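Local coordinates for protein transcriptional regulator (Pyrococcus horikoshii, PDB 1UDD) that is of unassigned function but belongs to the all-helical TenA/THI-4/PqqC family and forms an assembly of four chains, at residues L44-Y49 with T104-N110; A112-F116 with T199-E204; V27-S31 with W162-Y166. All blocks are in the same frame, centred on the assembly; numbering follows the deposited sequence.

How the contacts relate
Contacts 1 and 2 are neighbours, with centres about 12 Å apart, and both use helix 108-123. Contact 1 pins the start of that helix and the loop before it to helix 36-63. It is partly buried and rich in amide hydrogen bonds. Contact 2 lies deeper, where the same helix meets helix 190-213, and is mostly aromatic. Tyr49 of contact 1 and Glu204 of contact 2 join the two through a probable hydrogen bond. Contact 3 stands apart, with its centre about 20 and 21 Å from those of contacts 1 and 2. It is buried, small and aromatic. Contacts 1 and 2 also reach a second subunit, whereas contact 3 touches no other chain.

Contact 1. Residues L44-Y49 with T104-N110; sequences LQDFNY and TEPTLVN
Gln45 and Asn48 of helix 36-63 meet Asn110 and the loop that leads into helix 108-123, within the all-helical TenA fold. Thr107 is the N-cap of that second helix, and its OG1 takes a weak capping bond from Asn110 N. Polar contacts dominate.

The amide of Gln45 is held at both atoms. Gln45 OE1 accepts from Thr107 N at 2.9 Å, nearly straight at 171°. Gln45 OE1 also accepts from Asn110 ND2 at 3.1 Å, and this donor stands above the carbonyl plane. At the other terminal atom of the amide, Gln45 NE2 donates to Glu105 O at 3.1 Å. These bonds should fix the rotation of the amide. The bend at chi2 (-69°) turns the group along the loop.

Asn110 is also bonded at both ends, with the roles reversed: the nitrogen makes two bonds and the oxygen one. Asn110 ND2 gives its second bond to the backbone Gln45 O at 2.8 Å, close to the kink of helix 36-63. Asn110 OD1 accepts from Asn48 ND2 at 2.8 Å. That bond is almost straight, but Asn48 comes from above the Asn110 carbonyl plane. The two asparagine side chains run antiparallel alongside one another, with amide planes 67° apart.

Van der Waals contacts surround this network. The Pro106 ring lies against the Asn48 amide, with Pro106 CG 3.8 Å from Asn48 CG. Met210 of helix 190-213 packs on Gln45 and Thr107. Thr104 gives its OG1 bond to Asp100 O, and the same OG1 lies 3.4 Å from Leu44 CG.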
loop_
_atom_site.group_PDB
_atom_site.type_symbol
_atom_site.label_atom_id
_atom_site.label_comp_id
_atom_site.label_asym_id
_atom_site.label_seq_id
_atom_site.Cartn_x
_atom_site.Cartn_y
_atom_site.Cartn_z
ATOM N N LEU A 44 -12.989 8.301 -25.028
ATOM C CA LEU A 44 -12.935 9.263 -23.931
ATOM C C LEU A 44 -12.788 8.558 -22.582
ATOM O O LEU A 44 -11.957 8.947 -21.758
ATOM C CB LEU A 44 -14.196 10.133 -23.928
ATOM C CG LEU A 44 -14.059 11.573 -24.440
ATOM C CD1 LEU A 44 -13.298 11.597 -25.749
ATOM C CD2 LEU A 44 -15.450 12.190 -24.610
ATOM N N GLN A 45 -13.595 7.522 -22.361
ATOM C CA GLN A 45 -13.545 6.769 -21.116
ATOM C C GLN A 45 -12.212 6.018 -20.969
ATOM O O GLN A 45 -11.883 5.554 -19.876
ATOM C CB GLN A 45 -14.699 5.766 -21.059
ATOM C CG GLN A 45 -16.091 6.366 -20.918
ATOM C CD GLN A 45 -16.326 7.010 -19.563
ATOM O OE1 GLN A 45 -16.168 6.373 -18.517
ATOM N NE2 GLN A 45 -16.717 8.284 -19.574
ATOM N N ASP A 46 -11.446 5.911 -22.056
ATOM C CA ASP A 46 -10.167 5.211 -22.015
ATOM C C ASP A 46 -9.043 5.907 -21.260
ATOM O O ASP A 46 -8.075 5.250 -20.869
ATOM C CB ASP A 46 -9.664 4.885 -23.420
ATOM C CG ASP A 46 -10.440 3.761 -24.065
ATOM O OD1 ASP A 46 -10.902 2.855 -23.340
ATOM O OD2 ASP A 46 -10.582 3.778 -25.303
ATOM N N PHE A 47 -9.137 7.222 -21.063
ATOM C CA PHE A 47 -8.071 7.902 -20.332
ATOM C C PHE A 47 -7.946 7.316 -18.929
ATOM O O PHE A 47 -6.867 6.905 -18.498
ATOM C CB PHE A 47 -8.342 9.398 -20.202
ATOM C CG PHE A 47 -7.276 10.121 -19.451
ATOM C CD1 PHE A 47 -6.002 10.258 -19.995
ATOM C CD2 PHE A 47 -7.528 10.641 -18.181
ATOM C CE1 PHE A 47 -4.985 10.909 -19.282
ATOM C CE2 PHE A 47 -6.519 11.294 -17.459
ATOM C CZ PHE A 47 -5.245 11.427 -18.014
ATOM N N ASN A 48 -9.066 7.281 -18.224
ATOM C CA ASN A 48 -9.096 6.757 -16.874
ATOM C C ASN A 48 -8.601 5.313 -16.823
ATOM O O ASN A 48 -8.041 4.877 -15.815
ATOM C CB ASN A 48 -10.510 6.826 -16.321
ATOM C CG ASN A 48 -10.541 6.638 -14.833
ATOM O OD1 ASN A 48 -9.948 7.427 -14.097
ATOM N ND2 ASN A 48 -11.222 5.589 -14.371
ATOM N N TYR A 49 -8.827 4.580 -17.908
ATOM C CA TYR A 49 -8.413 3.189 -18.018
ATOM C C TYR A 49 -6.888 3.166 -18.158
ATOM O O TYR A 49 -6.199 2.375 -17.511
ATOM C CB TYR A 49 -9.090 2.561 -19.248
ATOM C CG TYR A 49 -9.042 1.042 -19.339
ATOM C CD1 TYR A 49 -10.148 0.324 -19.811
ATOM C CD2 TYR A 49 -7.887 0.327 -19.013
ATOM C CE1 TYR A 49 -10.106 -1.065 -19.962
ATOM C CE2 TYR A 49 -7.836 -1.066 -19.162
ATOM C CZ TYR A 49 -8.949 -1.748 -19.637
ATOM O OH TYR A 49 -8.895 -3.111 -19.820
ATOM N N THR A 104 -13.074 14.431 -18.951
ATOM C CA THR A 104 -14.214 13.508 -18.996
ATOM C C THR A 104 -14.482 12.811 -17.667
ATOM O O THR A 104 -13.568 12.288 -17.027
ATOM C CB THR A 104 -14.022 12.430 -20.084
ATOM O OG1 THR A 104 -14.092 13.045 -21.371
ATOM C CG2 THR A 104 -15.104 11.367 -19.989
ATOM N N GLU A 105 -15.745 12.804 -17.258
ATOM C CA GLU A 105 -16.142 12.154 -16.013
ATOM C C GLU A 105 -16.221 10.649 -16.270
ATOM O O GLU A 105 -16.957 10.208 -17.143
ATOM C CB GLU A 105 -17.513 12.659 -15.558
ATOM C CG GLU A 105 -18.157 11.758 -14.505
ATOM C CD GLU A 105 -19.646 12.025 -14.302
ATOM O OE1 GLU A 105 -20.373 12.190 -15.310
ATOM O OE2 GLU A 105 -20.092 12.051 -13.133
ATOM N N PRO A 106 -15.456 9.843 -15.515
ATOM C CA PRO A 106 -15.499 8.391 -15.726
ATOM C C PRO A 106 -16.791 7.803 -15.172
ATOM O O PRO A 106 -17.225 8.170 -14.085
ATOM C CB PRO A 106 -14.271 7.890 -14.959
ATOM C CG PRO A 106 -13.372 9.110 -14.878
ATOM C CD PRO A 106 -14.358 10.203 -14.602
ATOM N N THR A 107 -17.418 6.897 -15.913
ATOM C CA THR A 107 -18.646 6.286 -15.419
ATOM C C THR A 107 -18.286 5.519 -14.151
ATOM O O THR A 107 -17.110 5.313 -13.862
ATOM C CB THR A 107 -19.237 5.290 -16.433
ATOM O OG1 THR A 107 -18.238 4.319 -16.781
ATOM C CG2 THR A 107 -19.714 6.017 -17.692
ATOM N N LEU A 108 -19.299 5.097 -13.406
ATOM C CA LEU A 108 -19.090 4.343 -12.182
ATOM C C LEU A 108 -18.335 3.049 -12.524
ATOM O O LEU A 108 -17.368 2.688 -11.852
ATOM C CB LEU A 108 -20.447 4.037 -11.542
ATOM C CG LEU A 108 -20.543 3.439 -10.138
ATOM C CD1 LEU A 108 -20.396 1.947 -10.203
ATOM C CD2 LEU A 108 -19.489 4.056 -9.242
ATOM N N VAL A 109 -18.777 2.371 -13.583
ATOM C CA VAL A 109 -18.155 1.116 -14.034
ATOM C C VAL A 109 -16.653 1.282 -14.263
ATOM O O VAL A 109 -15.855 0.446 -13.846
ATOM C CB VAL A 109 -18.809 0.605 -15.349
ATOM C CG1 VAL A 109 -18.088 -0.639 -15.851
ATOM C CG2 VAL A 109 -20.261 0.279 -15.100
ATOM N N ASN A 110 -16.283 2.373 -14.920
ATOM C CA ASN A 110 -14.887 2.692 -15.208
ATOM C C ASN A 110 -14.086 2.789 -13.909
ATOM O O ASN A 110 -13.100 2.074 -13.712
ATOM C CB ASN A 110 -14.813 4.030 -15.937
ATOM C CG ASN A 110 -13.476 4.262 -16.593
ATOM O OD1 ASN A 110 -12.437 3.797 -16.109
ATOM N ND2 ASN A 110 -13.487 4.997 -17.696
#

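Contact 2. Residues A112-F116 with T199-E204; sequences AYMDF and TGSKFE
An aromatic cluster of Tyr113, Phe116 and Phe203 fills the buried seam between helices 108-123 and 190-213. The short segments run nearly antiparallel, at 159°, with axes 10.3 Å apart.

Phe203 is the hub. One face of its ring lies over the backbone of Tyr113, a CH-pi contact in which Tyr113 CA stands 3.9 Å from the Phe203 ring centroid. The Tyr113 and Phe203 rings are roughly parallel but displaced, with little overlap. Phe116 meets Phe203 obliquely, with ring centroids 5.3 Å apart. Ala112 CB adds a contact of 4.0 Å to Phe203 CE1. Ala112 and Phe203 also pack on Phe203 and Ala112 of a second subunit.

Phe116 also reaches across to the preceding turn of helix 190-213. Thr199 CG2 sits over one face of its ring, 3.8 Å from the Phe116 centroid. Phe116 CE2 lies 3.7 Å from Gly200 CA.

Tyr113 points its CG anti to the backbone N (chi1 -173°), which carries its hydroxyl to Glu204. Tyr113 OH donates to Glu204 OE2 at 2.5 Å, a very short bond. The carboxylate plane stands 79° from the ring, and OE2 lies at the ring edge. Tyr49 of helix 36-63 bonds to the same oxygen. Two tyrosine hydroxyls thus hold Glu204 OE2 from two helices, and they should restrict how the buried carboxylate can turn beside its aromatic wall.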
loop_
_atom_site.group_PDB
_atom_site.type_symbol
_atom_site.label_atom_id
_atom_site.label_comp_id
_atom_site.label_asym_id
_atom_site.label_seq_id
_atom_site.Cartn_x
_atom_site.Cartn_y
_atom_site.Cartn_z
ATOM N N ALA A 112 -14.811 1.872 -10.866
ATOM C CA ALA A 112 -14.837 0.587 -10.189
ATOM C C ALA A 112 -13.813 -0.405 -10.766
ATOM O O ALA A 112 -13.043 -1.016 -10.018
ATOM C CB ALA A 112 -16.217 -0.003 -10.274
ATOM N N TYR A 113 -13.804 -0.566 -12.087
ATOM C CA TYR A 113 -12.872 -1.498 -12.716
ATOM C C TYR A 113 -11.431 -1.120 -12.391
ATOM O O TYR A 113 -10.626 -1.966 -11.998
ATOM C CB TYR A 113 -13.096 -1.520 -14.234
ATOM C CG TYR A 113 -12.302 -2.569 -15.008
ATOM C CD1 TYR A 113 -11.775 -3.707 -14.382
ATOM C CD2 TYR A 113 -12.115 -2.436 -16.386
ATOM C CE1 TYR A 113 -11.087 -4.680 -15.118
ATOM C CE2 TYR A 113 -11.432 -3.398 -17.124
ATOM C CZ TYR A 113 -10.921 -4.514 -16.487
ATOM O OH TYR A 113 -10.231 -5.439 -17.239
ATOM N N MET A 114 -11.092 0.151 -12.554
ATOM C CA MET A 114 -9.740 0.563 -12.238
ATOM C C MET A 114 -9.425 0.313 -10.749
ATOM O O MET A 114 -8.311 -0.081 -10.404
ATOM C CB MET A 114 -9.547 2.034 -12.597
ATOM C CG MET A 114 -9.619 2.278 -14.098
ATOM S SD MET A 114 -8.580 1.097 -15.064
ATOM C CE MET A 114 -9.798 -0.014 -15.630
ATOM N N ASP A 115 -10.410 0.534 -9.878
ATOM C CA ASP A 115 -10.223 0.329 -8.438
ATOM C C ASP A 115 -10.018 -1.141 -8.107
ATOM O O ASP A 115 -9.253 -1.478 -7.220
ATOM C CB ASP A 115 -11.413 0.903 -7.653
ATOM C CG ASP A 115 -11.404 2.417 -7.635
ATOM O OD1 ASP A 115 -10.386 3.011 -8.064
ATOM O OD2 ASP A 115 -12.400 3.015 -7.189
ATOM N N PHE A 116 -10.717 -2.010 -8.827
ATOM C CA PHE A 116 -10.568 -3.445 -8.648
ATOM C C PHE A 116 -9.116 -3.812 -8.989
ATOM O O PHE A 116 -8.467 -4.582 -8.269
ATOM C CB PHE A 116 -11.543 -4.201 -9.565
ATOM C CG PHE A 116 -11.041 -5.565 -9.999
ATOM C CD1 PHE A 116 -11.035 -6.634 -9.113
ATOM C CD2 PHE A 116 -10.552 -5.761 -11.294
ATOM C CE1 PHE A 116 -10.551 -7.890 -9.503
ATOM C CE2 PHE A 116 -10.064 -7.008 -11.695
ATOM C CZ PHE A 116 -10.066 -8.075 -10.794
ATOM N N THR A 199 -13.770 -11.876 -12.146
ATOM C CA THR A 199 -14.197 -10.512 -11.810
ATOM C C THR A 199 -13.729 -9.567 -12.911
ATOM O O THR A 199 -14.489 -8.726 -13.394
ATOM C CB THR A 199 -13.575 -10.044 -10.470
ATOM O OG1 THR A 199 -14.077 -10.862 -9.407
ATOM C CG2 THR A 199 -13.896 -8.571 -10.197
ATOM N N GLY A 200 -12.471 -9.724 -13.309
ATOM C CA GLY A 200 -11.915 -8.863 -14.336
ATOM C C GLY A 200 -12.652 -9.010 -15.647
ATOM O O GLY A 200 -12.835 -8.033 -16.380
ATOM N N SER A 201 -13.073 -10.239 -15.940
ATOM C CA SER A 201 -13.795 -10.538 -17.175
ATOM C C SER A 201 -15.169 -9.880 -17.147
ATOM O O SER A 201 -15.637 -9.358 -18.167
ATOM C CB SER A 201 -13.939 -12.059 -17.355
ATOM O OG SER A 201 -12.664 -12.677 -17.417
ATOM N N LYS A 202 -15.824 -9.910 -15.987
ATOM C CA LYS A 202 -17.136 -9.268 -15.861
ATOM C C LYS A 202 -16.992 -7.763 -16.071
ATOM O O LYS A 202 -17.807 -7.142 -16.756
ATOM C CB LYS A 202 -17.755 -9.539 -14.492
ATOM C CG LYS A 202 -18.208 -10.976 -14.305
ATOM C CD LYS A 202 -19.027 -11.080 -13.045
ATOM C CE LYS A 202 -19.533 -12.487 -12.823
ATOM N NZ LYS A 202 -20.411 -12.528 -11.614
ATOM N N PHE A 203 -15.951 -7.177 -15.488
ATOM C CA PHE A 203 -15.726 -5.740 -15.668
ATOM C C PHE A 203 -15.530 -5.412 -17.142
ATOM O O PHE A 203 -16.017 -4.398 -17.621
ATOM C CB PHE A 203 -14.507 -5.271 -14.885
ATOM C CG PHE A 203 -14.793 -4.962 -13.438
ATOM C CD1 PHE A 203 -15.773 -4.034 -13.089
ATOM C CD2 PHE A 203 -14.058 -5.571 -12.423
ATOM C CE1 PHE A 203 -16.012 -3.715 -11.748
ATOM C CE2 PHE A 203 -14.287 -5.259 -11.078
ATOM C CZ PHE A 203 -15.268 -4.329 -10.738
ATOM N N GLU A 204 -14.800 -6.264 -17.859
ATOM C CA GLU A 204 -14.574 -6.034 -19.278
ATOM C C GLU A 204 -15.908 -5.969 -20.025
ATOM O O GLU A 204 -16.122 -5.087 -20.855
ATOM C CB GLU A 204 -13.708 -7.153 -19.883
ATOM C CG GLU A 204 -12.201 -6.995 -19.671
ATOM C CD GLU A 204 -11.649 -5.686 -20.234
ATOM O OE1 GLU A 204 -12.189 -5.194 -21.249
ATOM O OE2 GLU A 204 -10.662 -5.155 -19.675
#

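Contact 3. Residues V27-S31 with W162-Y166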
loop_
_atom_site.group_PDB
_atom_site.type_symbol
_atom_site.label_atom_id
_atom_site.label_comp_id
_atom_site.label_asym_id
_atom_site.label_seq_id
_atom_site.Cartn_x
_atom_site.Cartn_y
_atom_site.Cartn_z
ATOM N N VAL A 27 -18.880 -6.086 -31.633
ATOM C CA VAL A 27 -19.219 -6.560 -32.967
ATOM C C VAL A 27 -19.320 -5.406 -33.955
ATOM O O VAL A 27 -18.787 -5.476 -35.064
ATOM C CB VAL A 27 -20.547 -7.334 -32.971
ATOM C CG1 VAL A 27 -20.887 -7.765 -34.388
ATOM C CG2 VAL A 27 -20.445 -8.549 -32.072
ATOM N N GLN A 28 -19.985 -4.332 -33.553
ATOM C CA GLN A 28 -20.141 -3.195 -34.454
ATOM C C GLN A 28 -18.859 -2.414 -34.692
ATOM O O GLN A 28 -18.663 -1.852 -35.777
ATOM C CB GLN A 28 -21.232 -2.260 -33.938
ATOM C CG GLN A 28 -22.621 -2.803 -34.173
ATOM C CD GLN A 28 -23.695 -1.863 -33.690
ATOM O OE1 GLN A 28 -23.580 -0.645 -33.828
ATOM N NE2 GLN A 28 -24.757 -2.424 -33.131
ATOM N N LEU A 29 -17.983 -2.389 -33.695
ATOM C CA LEU A 29 -16.733 -1.659 -33.832
ATOM C C LEU A 29 -15.876 -2.371 -34.870
ATOM O O LEU A 29 -15.274 -1.731 -35.730
ATOM C CB LEU A 29 -15.973 -1.609 -32.494
ATOM C CG LEU A 29 -15.014 -0.438 -32.224
ATOM C CD1 LEU A 29 -14.215 -0.746 -30.958
ATOM C CD2 LEU A 29 -14.067 -0.212 -33.383
ATOM N N TYR A 30 -15.825 -3.696 -34.788
ATOM C CA TYR A 30 -15.014 -4.473 -35.714
ATOM C C TYR A 30 -15.621 -4.626 -37.103
ATOM O O TYR A 30 -14.894 -4.761 -38.083
ATOM C CB TYR A 30 -14.677 -5.848 -35.116
ATOM C CG TYR A 30 -13.489 -5.814 -34.164
ATOM C CD1 TYR A 30 -13.616 -5.333 -32.855
ATOM C CD2 TYR A 30 -12.224 -6.204 -34.599
ATOM C CE1 TYR A 30 -12.501 -5.239 -32.005
ATOM C CE2 TYR A 30 -11.108 -6.112 -33.765
ATOM C CZ TYR A 30 -11.249 -5.628 -32.473
ATOM O OH TYR A 30 -10.123 -5.512 -31.679
ATOM N N SER A 31 -16.940 -4.597 -37.200
ATOM C CA SER A 31 -17.568 -4.720 -38.513
ATOM C C SER A 31 -17.474 -3.375 -39.230
ATOM O O SER A 31 -17.358 -3.322 -40.450
ATOM C CB SER A 31 -19.036 -5.118 -38.381
ATOM O OG SER A 31 -19.784 -4.058 -37.809
ATOM N N TRP A 162 -7.204 1.295 -35.192
ATOM C CA TRP A 162 -7.448 0.930 -33.802
ATOM C C TRP A 162 -7.353 -0.577 -33.569
ATOM O O TRP A 162 -6.652 -1.033 -32.668
ATOM C CB TRP A 162 -8.835 1.418 -33.372
ATOM C CG TRP A 162 -9.148 1.096 -31.951
ATOM C CD1 TRP A 162 -8.799 1.822 -30.847
ATOM C CD2 TRP A 162 -9.827 -0.067 -31.471
ATOM N NE1 TRP A 162 -9.218 1.180 -29.706
ATOM C CE2 TRP A 162 -9.853 0.016 -30.060
ATOM C CE3 TRP A 162 -10.415 -1.178 -32.097
ATOM C CZ2 TRP A 162 -10.448 -0.972 -29.256
ATOM C CZ3 TRP A 162 -11.008 -2.161 -31.298
ATOM C CH2 TRP A 162 -11.017 -2.047 -29.890
ATOM N N GLY A 163 -8.049 -1.345 -34.398
ATOM C CA GLY A 163 -8.054 -2.786 -34.238
ATOM C C GLY A 163 -6.763 -3.528 -34.517
ATOM O O GLY A 163 -6.388 -4.426 -33.758
ATOM N N LYS A 164 -6.079 -3.164 -35.595
ATOM C CA LYS A 164 -4.844 -3.840 -35.976
ATOM C C LYS A 164 -3.798 -3.913 -34.872
ATOM O O LYS A 164 -2.979 -4.834 -34.848
ATOM C CB LYS A 164 -4.253 -3.182 -37.231
ATOM C CG LYS A 164 -5.196 -3.258 -38.436
ATOM C CD LYS A 164 -4.558 -2.797 -39.750
ATOM C CE LYS A 164 -4.192 -1.313 -39.741
ATOM N NZ LYS A 164 -2.973 -1.035 -38.932
ATOM N N VAL A 165 -3.829 -2.963 -33.945
ATOM C CA VAL A 165 -2.854 -2.963 -32.863
ATOM C C VAL A 165 -2.864 -4.286 -32.084
ATOM O O VAL A 165 -1.812 -4.824 -31.723
ATOM C CB VAL A 165 -3.118 -1.811 -31.873
ATOM C CG1 VAL A 165 -2.039 -1.786 -30.815
ATOM C CG2 VAL A 165 -3.164 -0.486 -32.609
ATOM N N TYR A 166 -4.053 -4.827 -31.856
ATOM C CA TYR A 166 -4.171 -6.058 -31.087
ATOM C C TYR A 166 -3.791 -7.359 -31.796
ATOM O O TYR A 166 -3.618 -8.389 -31.137
ATOM C CB TYR A 166 -5.578 -6.131 -30.487
ATOM C CG TYR A 166 -5.936 -4.845 -29.771
ATOM C CD1 TYR A 166 -6.930 -4.006 -30.265
ATOM C CD2 TYR A 166 -5.236 -4.440 -28.636
ATOM C CE1 TYR A 166 -7.227 -2.792 -29.655
ATOM C CE2 TYR A 166 -5.517 -3.220 -28.012
ATOM C CZ TYR A 166 -6.519 -2.401 -28.532
ATOM O OH TYR A 166 -6.809 -1.196 -27.941
#
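Leu29 and Tyr30 close on the indole of Trp162, and this is the tight part of the contact. Leu29 CD1 lies over one face of the six-membered ring, 3.8 Å from the centroid of that Trp162 ring. Leu29 CD1 sits toward the rim, 3.5 Å from Trp162 CZ3. The opposite face is covered by Tyr166 of the same segment, whose CE1 stands 3.7 Å above the plane of the Trp162 ring. The indole is therefore packed between a leucine methyl and a tyrosine ring.

Tyr30 comes in at the indole edge. Its CE1 lies in the indole plane, 3.5 Å from Trp162 CZ3. The two rings meet obliquely, with planes at 71°. Trp162 CG is anti to the backbone N (chi1 -179°), which carries the indole out toward helix 24-31.

The contact joins helix 24-31 to helix 157-164 and the residues that follow, in the helical TenA fold. Phe39 of helix 36-63 packs on Leu29 and meets Trp162 edge-to-face. Ile143 and Ala144 of helix 126-146 touch Tyr30, and its ring also meets that of His147.

Toward Gly163 and Tyr166 the fit is looser. Tyr30 OH is 4.3 Å from Gly163 CA and 3.8 Å from Tyr166 CD1. The Tyr30 and Tyr166 side chains run roughly perpendicular there. Between Gly163 and Tyr166 the chain faces solvent: Lys164 and Val165 are exposed, and the CB of Lys164 points away from helix 24-31.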